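Local atomic coordinates of Spermidine/putrescine ABC transporter, periplasmic binding protein (Treponema pallidum, PDB entry 2V84), a protein that probably binds polyamines such as spermidine and putrescine as the periplasmic receptor of an ABC transport system. Residues Ala233-Glu237 / Ala238-His242; Ala286-Leu289 / Asp290-Phe294; Ala135-Lys138 / Lys139-Pro142; Gln306-Thr309 / Pro310-Ser313. All blocks are in the same frame, centred on the assembly; numbering follows the deposited sequence.

Contact 1 (Ala233-Glu237 / Ala238-His242); sequences AETPE and AMHEH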
loop_
_atom_site.group_PDB
_atom_site.type_symbol
_atom_site.label_atom_id
_atom_site.label_comp_id
_atom_site.label_asym_id
_atom_site.label_seq_id
_atom_site.Cartn_x
_atom_site.Cartn_y
_atom_site.Cartn_z
ATOM N N ALA A 233 -1.805 4.895 -14.805
ATOM C CA ALA A 233 -1.539 3.807 -15.763
ATOM C C ALA A 233 -2.720 3.617 -16.697
ATOM O O ALA A 233 -2.558 3.322 -17.897
ATOM C CB ALA A 233 -1.238 2.510 -15.016
ATOM N N GLU A 234 -3.912 3.842 -16.159
ATOM C CA GLU A 234 -5.155 3.523 -16.848
ATOM C C GLU A 234 -5.735 4.662 -17.687
ATOM O O GLU A 234 -6.656 4.447 -18.486
ATOM C CB GLU A 234 -6.175 3.080 -15.814
ATOM C CG GLU A 234 -7.381 2.406 -16.388
ATOM C CD GLU A 234 -7.238 0.914 -16.418
ATOM O OE1 GLU A 234 -6.632 0.351 -15.469
ATOM O OE2 GLU A 234 -7.748 0.314 -17.385
ATOM N N THR A 235 -5.221 5.873 -17.506
ATOM C CA THR A 235 -5.710 7.029 -18.264
ATOM C C THR A 235 -4.632 7.444 -19.252
ATOM O O THR A 235 -3.470 7.535 -18.869
ATOM C CB THR A 235 -6.065 8.219 -17.318
ATOM O OG1 THR A 235 -7.187 7.869 -16.501
ATOM C CG2 THR A 235 -6.441 9.459 -18.112
ATOM N N PRO A 236 -5.008 7.709 -20.529
ATOM C CA PRO A 236 -3.994 8.096 -21.515
ATOM C C PRO A 236 -3.195 9.301 -21.038
ATOM O O PRO A 236 -3.747 10.167 -20.364
ATOM C CB PRO A 236 -4.813 8.462 -22.768
ATOM C CG PRO A 236 -6.229 8.541 -22.337
ATOM C CD PRO A 236 -6.362 7.674 -21.112
ATOM N N GLU A 237 -1.910 9.342 -21.380
ATOM C CA GLU A 237 -1.008 10.407 -20.932
ATOM C C GLU A 237 -1.526 11.807 -21.300
ATOM O O GLU A 237 -1.334 12.771 -20.546
ATOM C CB GLU A 237 0.392 10.189 -21.511
ATOM C CG GLU A 237 1.535 10.632 -20.605
ATOM C CD GLU A 237 2.776 11.014 -21.398
ATOM O OE1 GLU A 237 2.749 12.070 -22.060
ATOM O OE2 GLU A 237 3.781 10.261 -21.357
ATOM N N ALA A 238 -2.188 11.900 -22.454
ATOM C CA ALA A 238 -2.797 13.138 -22.928
ATOM C C ALA A 238 -3.771 13.737 -21.921
ATOM O O ALA A 238 -3.949 14.956 -21.872
ATOM C CB ALA A 238 -3.503 12.901 -24.264
ATOM N N MET A 239 -4.398 12.876 -21.122
ATOM C CA MET A 239 -5.475 13.293 -20.231
ATOM C C MET A 239 -5.051 13.451 -18.766
ATOM O O MET A 239 -5.854 13.846 -17.922
ATOM C CB MET A 239 -6.689 12.363 -20.379
ATOM C CG MET A 239 -7.429 12.548 -21.700
ATOM S SD MET A 239 -7.670 14.309 -22.030
ATOM C CE MET A 239 -8.490 14.314 -23.626
ATOM N N HIS A 240 -3.775 13.197 -18.499
ATOM C CA HIS A 240 -3.180 13.344 -17.170
ATOM C C HIS A 240 -3.272 14.749 -16.565
ATOM O O HIS A 240 -3.438 14.884 -15.357
ATOM C CB HIS A 240 -1.720 12.871 -17.201
ATOM C CG HIS A 240 -1.570 11.385 -17.259
ATOM N ND1 HIS A 240 -0.359 10.753 -17.073
ATOM C CD2 HIS A 240 -2.482 10.403 -17.452
ATOM C CE1 HIS A 240 -0.530 9.445 -17.162
ATOM N NE2 HIS A 240 -1.809 9.206 -17.387
ATOM N N GLU A 241 -3.168 15.786 -17.403
ATOM C CA GLU A 241 -3.222 17.172 -16.925
ATOM C C GLU A 241 -4.577 17.518 -16.298
ATOM O O GLU A 241 -4.702 18.511 -15.575
ATOM C CB GLU A 241 -2.904 18.158 -18.056
ATOM C CG GLU A 241 -3.880 18.118 -19.224
ATOM C CD GLU A 241 -3.504 19.070 -20.364
ATOM O OE1 GLU A 241 -2.335 19.047 -20.822
ATOM O OE2 GLU A 241 -4.395 19.823 -20.813
ATOM N N HIS A 242 -5.584 16.703 -16.597
ATOM C CA HIS A 242 -6.935 16.932 -16.124
ATOM C C HIS A 242 -7.202 16.206 -14.820
ATOM O O HIS A 242 -8.292 16.309 -14.286
ATOM C CB HIS A 242 -7.960 16.456 -17.155
ATOM C CG HIS A 242 -7.875 17.171 -18.460
ATOM N ND1 HIS A 242 -8.479 18.390 -18.679
ATOM C CD2 HIS A 242 -7.249 16.845 -19.614
ATOM C CE1 HIS A 242 -8.234 18.780 -19.918
ATOM N NE2 HIS A 242 -7.486 17.861 -20.503
#
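Pro236 and Met239 open the turns of this local contact: as the chain leaves helix 228-234, Pro236 O accepts Met239 N at 2.9 Å, and Glu237 O then accepts His240 N at 3.2 Å. These i to i+3 bonds make two overlapping turns, which in succession bring His240 back beside residues 235-237. With CG on the side of its own backbone N (chi1 -75°), the ring sends NE2 to Thr235 O at 2.8 Å, a short but bent bond (132° at the hydrogen) whose acceptor lies out of the ring plane. One ring face receives Glu237 CA in a CH-pi contact, the carbon lying 3.7 Å from the centroid and almost on the normal. The stretch runs from the last residues of helix 228-234 through the exposed loop to strand 243-246 of the mixed sheet, with Phe232 of that helix meeting His240 edge-to-face. Alongside these bonds, Thr235 CG2 rests on Met239 CB at 3.7 Å, the two side chains roughly perpendicular, and Pro236 CG lies 4.2 Å from Met239 CG. Thr235 also touches Ala217 of helix 212-218.

Contact 2 (Ala286-Leu289 / Asp290-Phe294); sequences AEFL and DTFGF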
loop_
_atom_site.group_PDB
_atom_site.type_symbol
_atom_site.label_atom_id
_atom_site.label_comp_id
_atom_site.label_asym_id
_atom_site.label_seq_id
_atom_site.Cartn_x
_atom_site.Cartn_y
_atom_site.Cartn_z
ATOM N N ALA A 286 15.358 2.565 -8.082
ATOM C CA ALA A 286 14.832 3.651 -8.901
ATOM C C ALA A 286 14.013 3.121 -10.074
ATOM O O ALA A 286 12.979 3.687 -10.393
ATOM C CB ALA A 286 15.927 4.546 -9.375
ATOM N N GLU A 287 14.459 2.030 -10.699
ATOM C CA GLU A 287 13.674 1.388 -11.762
ATOM C C GLU A 287 12.323 0.872 -11.256
ATOM O O GLU A 287 11.314 0.931 -11.976
ATOM C CB GLU A 287 14.481 0.273 -12.456
ATOM C CG GLU A 287 13.678 -0.589 -13.442
ATOM C CD GLU A 287 14.510 -1.685 -14.085
ATOM O OE1 GLU A 287 15.714 -1.469 -14.278
ATOM O OE2 GLU A 287 13.967 -2.763 -14.406
ATOM N N PHE A 288 12.305 0.380 -10.015
ATOM C CA PHE A 288 11.068 -0.009 -9.349
ATOM C C PHE A 288 10.131 1.192 -9.189
ATOM O O PHE A 288 8.954 1.118 -9.553
ATOM C CB PHE A 288 11.361 -0.649 -7.985
ATOM C CG PHE A 288 10.166 -0.674 -7.053
ATOM C CD1 PHE A 288 9.028 -1.425 -7.357
ATOM C CD2 PHE A 288 10.180 0.060 -5.872
ATOM C CE1 PHE A 288 7.936 -1.437 -6.515
ATOM C CE2 PHE A 288 9.077 0.050 -5.014
ATOM C CZ PHE A 288 7.956 -0.699 -5.339
ATOM N N LEU A 289 10.648 2.296 -8.656
ATOM C CA LEU A 289 9.822 3.475 -8.404
ATOM C C LEU A 289 9.262 4.064 -9.684
ATOM O O LEU A 289 8.090 4.445 -9.743
ATOM C CB LEU A 289 10.617 4.532 -7.646
ATOM C CG LEU A 289 11.139 4.113 -6.275
ATOM C CD1 LEU A 289 12.130 5.159 -5.781
ATOM C CD2 LEU A 289 10.015 3.874 -5.247
ATOM N N ASP A 290 10.106 4.106 -10.710
ATOM C CA ASP A 290 9.761 4.696 -12.007
ATOM C C ASP A 290 8.684 3.896 -12.723
ATOM O O ASP A 290 7.963 4.439 -13.569
ATOM C CB ASP A 290 10.989 4.722 -12.902
ATOM C CG ASP A 290 11.951 5.835 -12.566
ATOM O OD1 ASP A 290 11.655 6.694 -11.716
ATOM O OD2 ASP A 290 13.031 5.852 -13.181
ATOM N N THR A 291 8.614 2.597 -12.427
ATOM C CA THR A 291 7.622 1.713 -13.015
ATOM C C THR A 291 6.221 2.208 -12.676
ATOM O O THR A 291 5.319 2.085 -13.507
ATOM C CB THR A 291 7.810 0.242 -12.563
ATOM O OG1 THR A 291 9.027 -0.282 -13.113
ATOM C CG2 THR A 291 6.655 -0.648 -13.037
ATOM N N PHE A 292 6.066 2.799 -11.484
ATOM C CA PHE A 292 4.760 3.186 -10.943
ATOM C C PHE A 292 4.570 4.683 -10.701
ATOM O O PHE A 292 3.485 5.109 -10.298
ATOM C CB PHE A 292 4.483 2.441 -9.639
ATOM C CG PHE A 292 4.546 0.950 -9.767
ATOM C CD1 PHE A 292 3.505 0.248 -10.365
ATOM C CD2 PHE A 292 5.649 0.244 -9.282
ATOM C CE1 PHE A 292 3.562 -1.133 -10.499
ATOM C CE2 PHE A 292 5.706 -1.124 -9.389
ATOM C CZ PHE A 292 4.666 -1.817 -9.998
ATOM N N GLY A 293 5.610 5.482 -10.922
ATOM C CA GLY A 293 5.535 6.919 -10.626
ATOM C C GLY A 293 5.611 7.217 -9.141
ATOM O O GLY A 293 5.057 8.196 -8.674
ATOM N N PHE A 294 6.296 6.342 -8.401
ATOM C CA PHE A 294 6.482 6.477 -6.970
ATOM C C PHE A 294 7.628 7.427 -6.647
ATOM O O PHE A 294 8.613 7.484 -7.393
ATOM C CB PHE A 294 6.875 5.126 -6.404
ATOM C CG PHE A 294 5.787 4.102 -6.377
ATOM C CD1 PHE A 294 4.437 4.453 -6.353
ATOM C CD2 PHE A 294 6.134 2.754 -6.255
ATOM C CE1 PHE A 294 3.454 3.463 -6.258
ATOM C CE2 PHE A 294 5.168 1.770 -6.139
ATOM C CZ PHE A 294 3.838 2.108 -6.152
#
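Ala286 O accepts Asp290 N at 2.9 Å in the regular i to i+4 pattern of helix 282-292, whereas near the C-terminal end Leu289 O takes both Phe292 N and Phe294 N, the latter at 2.9 Å, from opposite faces of its carbonyl plane. The chain departs from helical angles at Gly293, whose phi is positive (75°), and this turn folds Phe294 back against the helix. Leu289 CD2 packs on Phe294 CB at 3.6 Å, the side chains meeting at about a right angle. Phe288 is the hub of an aromatic cluster. Its CG is trans to the backbone N (chi1 162°), which carries the ring out from the helix, leaning toward the side where Phe292 and Phe294 lie. The edge of Phe294 points toward the face of Phe288 in an offset edge-to-face pair, with Phe288 CZ 3.8 Å from Phe294 CE2. Phe292 meets the same ring obliquely through Phe288 CE1 and Phe292 CE2 at 3.7 Å, the planes 71° apart, and Phe292 CB lies 3.4 Å above the centre of the Phe294 ring. On another side of the helix, Thr291 OG1 donates to Glu287 O at 2.8 Å. The carboxylate of Glu287 reaches helix 38-48, with a salt bridge to Lys43 and a hydrogen bond to Ser39, while that of Asp290 accepts Lys307 N and Lys308 N from a later loop. Phe288 is flanked by Tyr127 of strand 125-137 and Leu40 of helix 38-48; Phe294 stacks on Tyr128 and touches Glu229 of helix 228-234.

Contact 3 (Ala135-Lys138 / Lys139-Pro142); sequences AVNK and KAVP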
loop_
_atom_site.group_PDB
_atom_site.type_symbol
_atom_site.label_atom_id
_atom_site.label_comp_id
_atom_site.label_asym_id
_atom_site.label_seq_id
_atom_site.Cartn_x
_atom_site.Cartn_y
_atom_site.Cartn_z
ATOM N N ALA A 135 -8.363 10.783 -6.609
ATOM C CA ALA A 135 -8.229 11.361 -7.938
ATOM C C ALA A 135 -9.499 12.142 -8.256
ATOM O O ALA A 135 -10.599 11.658 -8.041
ATOM C CB ALA A 135 -7.993 10.278 -8.972
ATOM N N VAL A 136 -9.349 13.360 -8.784
ATOM C CA VAL A 136 -10.504 14.156 -9.145
ATOM C C VAL A 136 -10.348 14.491 -10.612
ATOM O O VAL A 136 -9.255 14.856 -11.026
ATOM C CB VAL A 136 -10.597 15.471 -8.361
ATOM C CG1 VAL A 136 -11.738 16.307 -8.895
ATOM C CG2 VAL A 136 -10.845 15.187 -6.866
ATOM N N ASN A 137 -11.425 14.328 -11.374
ATOM C CA ASN A 137 -11.483 14.763 -12.770
ATOM C C ASN A 137 -11.822 16.266 -12.759
ATOM O O ASN A 137 -12.964 16.649 -12.492
ATOM C CB ASN A 137 -12.530 13.927 -13.535
ATOM C CG ASN A 137 -12.688 14.357 -14.980
ATOM O OD1 ASN A 137 -12.412 15.498 -15.317
ATOM N ND2 ASN A 137 -13.144 13.440 -15.845
ATOM N N LYS A 138 -10.802 17.090 -13.010
ATOM C CA LYS A 138 -10.845 18.552 -12.858
ATOM C C LYS A 138 -11.719 19.246 -13.889
ATOM O O LYS A 138 -12.169 20.380 -13.670
ATOM C CB LYS A 138 -9.440 19.143 -12.988
ATOM C CG LYS A 138 -8.475 18.832 -11.882
ATOM C CD LYS A 138 -7.268 19.781 -11.926
ATOM C CE LYS A 138 -6.295 19.447 -13.046
ATOM N NZ LYS A 138 -5.037 20.264 -12.984
ATOM N N LYS A 139 -11.929 18.606 -15.038
ATOM C CA LYS A 139 -12.851 19.170 -16.017
ATOM C C LYS A 139 -14.306 18.903 -15.620
ATOM O O LYS A 139 -15.184 19.712 -15.910
ATOM C CB LYS A 139 -12.522 18.736 -17.467
ATOM C CG LYS A 139 -12.807 17.287 -17.829
ATOM C CD LYS A 139 -12.162 16.890 -19.172
ATOM C CE LYS A 139 -11.695 15.409 -19.131
ATOM N NZ LYS A 139 -11.215 14.933 -20.465
ATOM N N ALA A 140 -14.560 17.786 -14.937
ATOM C CA ALA A 140 -15.915 17.475 -14.486
ATOM C C ALA A 140 -16.248 18.083 -13.111
ATOM O O ALA A 140 -17.412 18.349 -12.796
ATOM C CB ALA A 140 -16.136 15.988 -14.485
ATOM N N VAL A 141 -15.218 18.298 -12.297
ATOM C CA VAL A 141 -15.394 18.898 -10.974
ATOM C C VAL A 141 -14.429 20.063 -10.831
ATOM O O VAL A 141 -13.332 19.879 -10.301
ATOM C CB VAL A 141 -15.119 17.870 -9.820
ATOM C CG1 VAL A 141 -15.703 18.379 -8.538
ATOM C CG2 VAL A 141 -15.698 16.496 -10.136
ATOM N N PRO A 142 -14.808 21.257 -11.323
ATOM C CA PRO A 142 -13.882 22.404 -11.306
ATOM C C PRO A 142 -13.594 22.978 -9.914
ATOM O O PRO A 142 -12.485 23.491 -9.690
ATOM C CB PRO A 142 -14.578 23.444 -12.181
ATOM C CG PRO A 142 -15.695 22.716 -12.866
ATOM C CD PRO A 142 -16.087 21.613 -11.959
#
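Asn137 holds CG opposite its backbone N (chi1 178°), and a chi2 of -25° turns OD1 toward the backbone of Lys139 and Ala140; Lys139 in turn places CG between its own N and carbonyl carbon (chi1 71°), bringing that methylene to 3.1 Å from Asn137 OD1. The amide oxygen accepts Ala140 N at 3.2 Å, with the donor above the amide plane, and a weaker, more bent bond comes from Lys139 N. Asn137 also uses its backbone: Asn137 O receives Val141 N at 2.8 Å, nearly along the C=O axis, together with a weak bond from Ala140 N. One residue thereby offers two oxygens to the three peptide N-H groups that follow Lys138, an Asx motif, with an alpha-turn closed by Asn137 O and Val141 N, at the end of strand 125-137. Next to the polar turn, Val136 CG1 meets Val141 CB at 3.8 Å, the two buried valines crossing at about a right angle. Ala140 CB lies alongside the Asn137 amide, 3.8 Å from CG. Farther round, Pro142 CA approaches Lys138 O at 3.6 Å in a CA-H...O contact. The strand itself remains tied to the mixed sheet through backbone bonds from Asn137 to Val222, just ahead of strand 223-226, and from Val136 to Asp244 of strand 243-246. Lys138 NZ makes a weak bond to Glu241 O. Chemically, Asn137 supplies neutral acceptors for the N-H groups of the turn, that of Lys139 only weakly, while the valine pair adds apolar packing beside it; amide and carbonyl oxygens, not charges, hold the turn.

Contact 4 (Gln306-Thr309 / Pro310-Ser313); sequences QKKT and PYYS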
loop_
_atom_site.group_PDB
_atom_site.type_symbol
_atom_site.label_atom_id
_atom_site.label_comp_id
_atom_site.label_asym_id
_atom_site.label_seq_id
_atom_site.Cartn_x
_atom_site.Cartn_y
_atom_site.Cartn_z
ATOM N N GLN A 306 16.346 8.150 -10.656
ATOM C CA GLN A 306 15.021 8.034 -11.258
ATOM C C GLN A 306 14.904 8.823 -12.568
ATOM O O GLN A 306 15.477 9.905 -12.715
ATOM C CB GLN A 306 13.945 8.492 -10.279
ATOM C CG GLN A 306 13.671 7.505 -9.152
ATOM C CD GLN A 306 12.483 7.919 -8.302
ATOM O OE1 GLN A 306 12.644 8.429 -7.208
ATOM N NE2 GLN A 306 11.287 7.718 -8.823
ATOM N N LYS A 307 14.145 8.258 -13.501
ATOM C CA LYS A 307 13.836 8.902 -14.769
ATOM C C LYS A 307 12.424 9.498 -14.766
ATOM O O LYS A 307 12.101 10.320 -15.618
ATOM C CB LYS A 307 13.976 7.906 -15.935
ATOM C CG LYS A 307 15.305 7.142 -16.016
ATOM C CD LYS A 307 16.483 8.061 -16.281
ATOM C CE LYS A 307 17.752 7.279 -16.624
ATOM N NZ LYS A 307 18.288 6.551 -15.432
ATOM N N LYS A 308 11.588 9.083 -13.817
ATOM C CA LYS A 308 10.194 9.499 -13.805
ATOM C C LYS A 308 9.872 10.469 -12.658
ATOM O O LYS A 308 10.255 10.239 -11.503
ATOM C CB LYS A 308 9.264 8.272 -13.779
ATOM C CG LYS A 308 7.795 8.595 -14.031
ATOM C CD LYS A 308 6.947 7.357 -14.293
ATOM C CE LYS A 308 5.473 7.732 -14.393
ATOM N NZ LYS A 308 5.219 8.816 -15.400
ATOM N N THR A 309 9.177 11.552 -13.002
ATOM C CA THR A 309 8.602 12.483 -12.024
ATOM C C THR A 309 7.463 11.785 -11.268
ATOM O O THR A 309 6.506 11.310 -11.890
ATOM C CB THR A 309 8.109 13.787 -12.709
ATOM O OG1 THR A 309 9.197 14.377 -13.434
ATOM C CG2 THR A 309 7.581 14.791 -11.685
ATOM N N PRO A 310 7.574 11.691 -9.923
ATOM C CA PRO A 310 6.568 10.984 -9.128
ATOM C C PRO A 310 5.173 11.628 -9.168
ATOM O O PRO A 310 5.051 12.841 -9.321
ATOM C CB PRO A 310 7.137 11.035 -7.698
ATOM C CG PRO A 310 8.573 11.383 -7.846
ATOM C CD PRO A 310 8.660 12.225 -9.079
ATOM N N TYR A 311 4.139 10.795 -9.010
ATOM C CA TYR A 311 2.741 11.238 -8.999
ATOM C C TYR A 311 2.365 11.934 -7.707
ATOM O O TYR A 311 1.403 12.681 -7.657
ATOM C CB TYR A 311 1.789 10.071 -9.259
ATOM C CG TYR A 311 1.887 9.544 -10.671
ATOM C CD1 TYR A 311 1.944 10.418 -11.742
ATOM C CD2 TYR A 311 1.930 8.172 -10.936
ATOM C CE1 TYR A 311 2.038 9.962 -13.041
ATOM C CE2 TYR A 311 2.031 7.699 -12.253
ATOM C CZ TYR A 311 2.076 8.608 -13.290
ATOM O OH TYR A 311 2.156 8.189 -14.595
ATOM N N TYR A 312 3.120 11.658 -6.657
ATOM C CA TYR A 312 3.048 12.416 -5.419
ATOM C C TYR A 312 4.464 12.484 -4.840
ATOM O O TYR A 312 5.331 11.698 -5.250
ATOM C CB TYR A 312 2.048 11.791 -4.452
ATOM C CG TYR A 312 2.212 10.307 -4.181
ATOM C CD1 TYR A 312 3.000 9.856 -3.123
ATOM C CD2 TYR A 312 1.542 9.356 -4.951
ATOM C CE1 TYR A 312 3.142 8.476 -2.861
ATOM C CE2 TYR A 312 1.663 7.965 -4.677
ATOM C CZ TYR A 312 2.468 7.543 -3.638
ATOM O OH TYR A 312 2.601 6.186 -3.334
ATOM N N SER A 313 4.724 13.444 -3.950
ATOM C CA SER A 313 6.058 13.561 -3.350
ATOM C C SER A 313 6.110 12.793 -2.047
ATOM O O SER A 313 5.073 12.397 -1.526
ATOM C CB SER A 313 6.496 15.022 -3.155
ATOM O OG SER A 313 5.972 15.559 -1.962
#
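Lys308 and Tyr311 make the main side-chain contact of this loop. The lysine points its CG away from its own N (chi1 -169°) and runs extended to CE, and only the last torsion leaves the extended form (chi4 54°), carrying NZ round toward the phenol. Lys308 NZ then lies 3.2 Å from Tyr311 OH in a weak hydrogen bond, and the neighbouring methylene adds a packing contact, Lys308 CE to Tyr311 CZ at 3.7 Å. The lysine end approaches the ring obliquely. Tyr311 answers with chi1 -69°, so its CG stays beside its own N and the phenol is turned back toward the preceding residues. Between them, Thr309 and Pro310 keep the chain extended: Thr309 CG2 lies 3.8 Å from Pro310 CD, the side chains meeting at about a right angle. This irregular, partly extended segment belongs to the long connection from helix 282-292 to strand 321-322, and it spans surface between that helix and helix 228-234. The aromatic ring of Tyr311 stacks on Phe232 and touches Ala228, both of helix 228-234, which gives the phenol a partner besides the lysine. At the start of the segment Gln306 carries its amide toward helix 282-292, where NE2 donates to Asp290 OD1 and Phe294 O. Tyr312 is buried, and its OH bonds to that of Tyr128.

Contact 2 has the most buried residues, an aromatic and aliphatic cluster at a helix end, whereas contacts 1 and 4 are surface turns or loops and contact 3 mixes a buried valine pair with a polar turn. Contacts 2 and 4 lie side by side, centres about 7 Å apart, joined by a probable backbone bond, Gly293 O to Tyr311 N, and by side-chain bonds of Asp290 and Gln306. Contacts 1 and 3 flank neighbouring strands, His242 O meeting Lys138 N. Contact 1 also meets contact 4 through His240 and Tyr311, so 233-242 touches both 135-142 and 306-313. Contact 1 uses backbone acceptors, contact 3 backbone and side-chain oxygens of Asn137, contact 4 one weak side-chain bond.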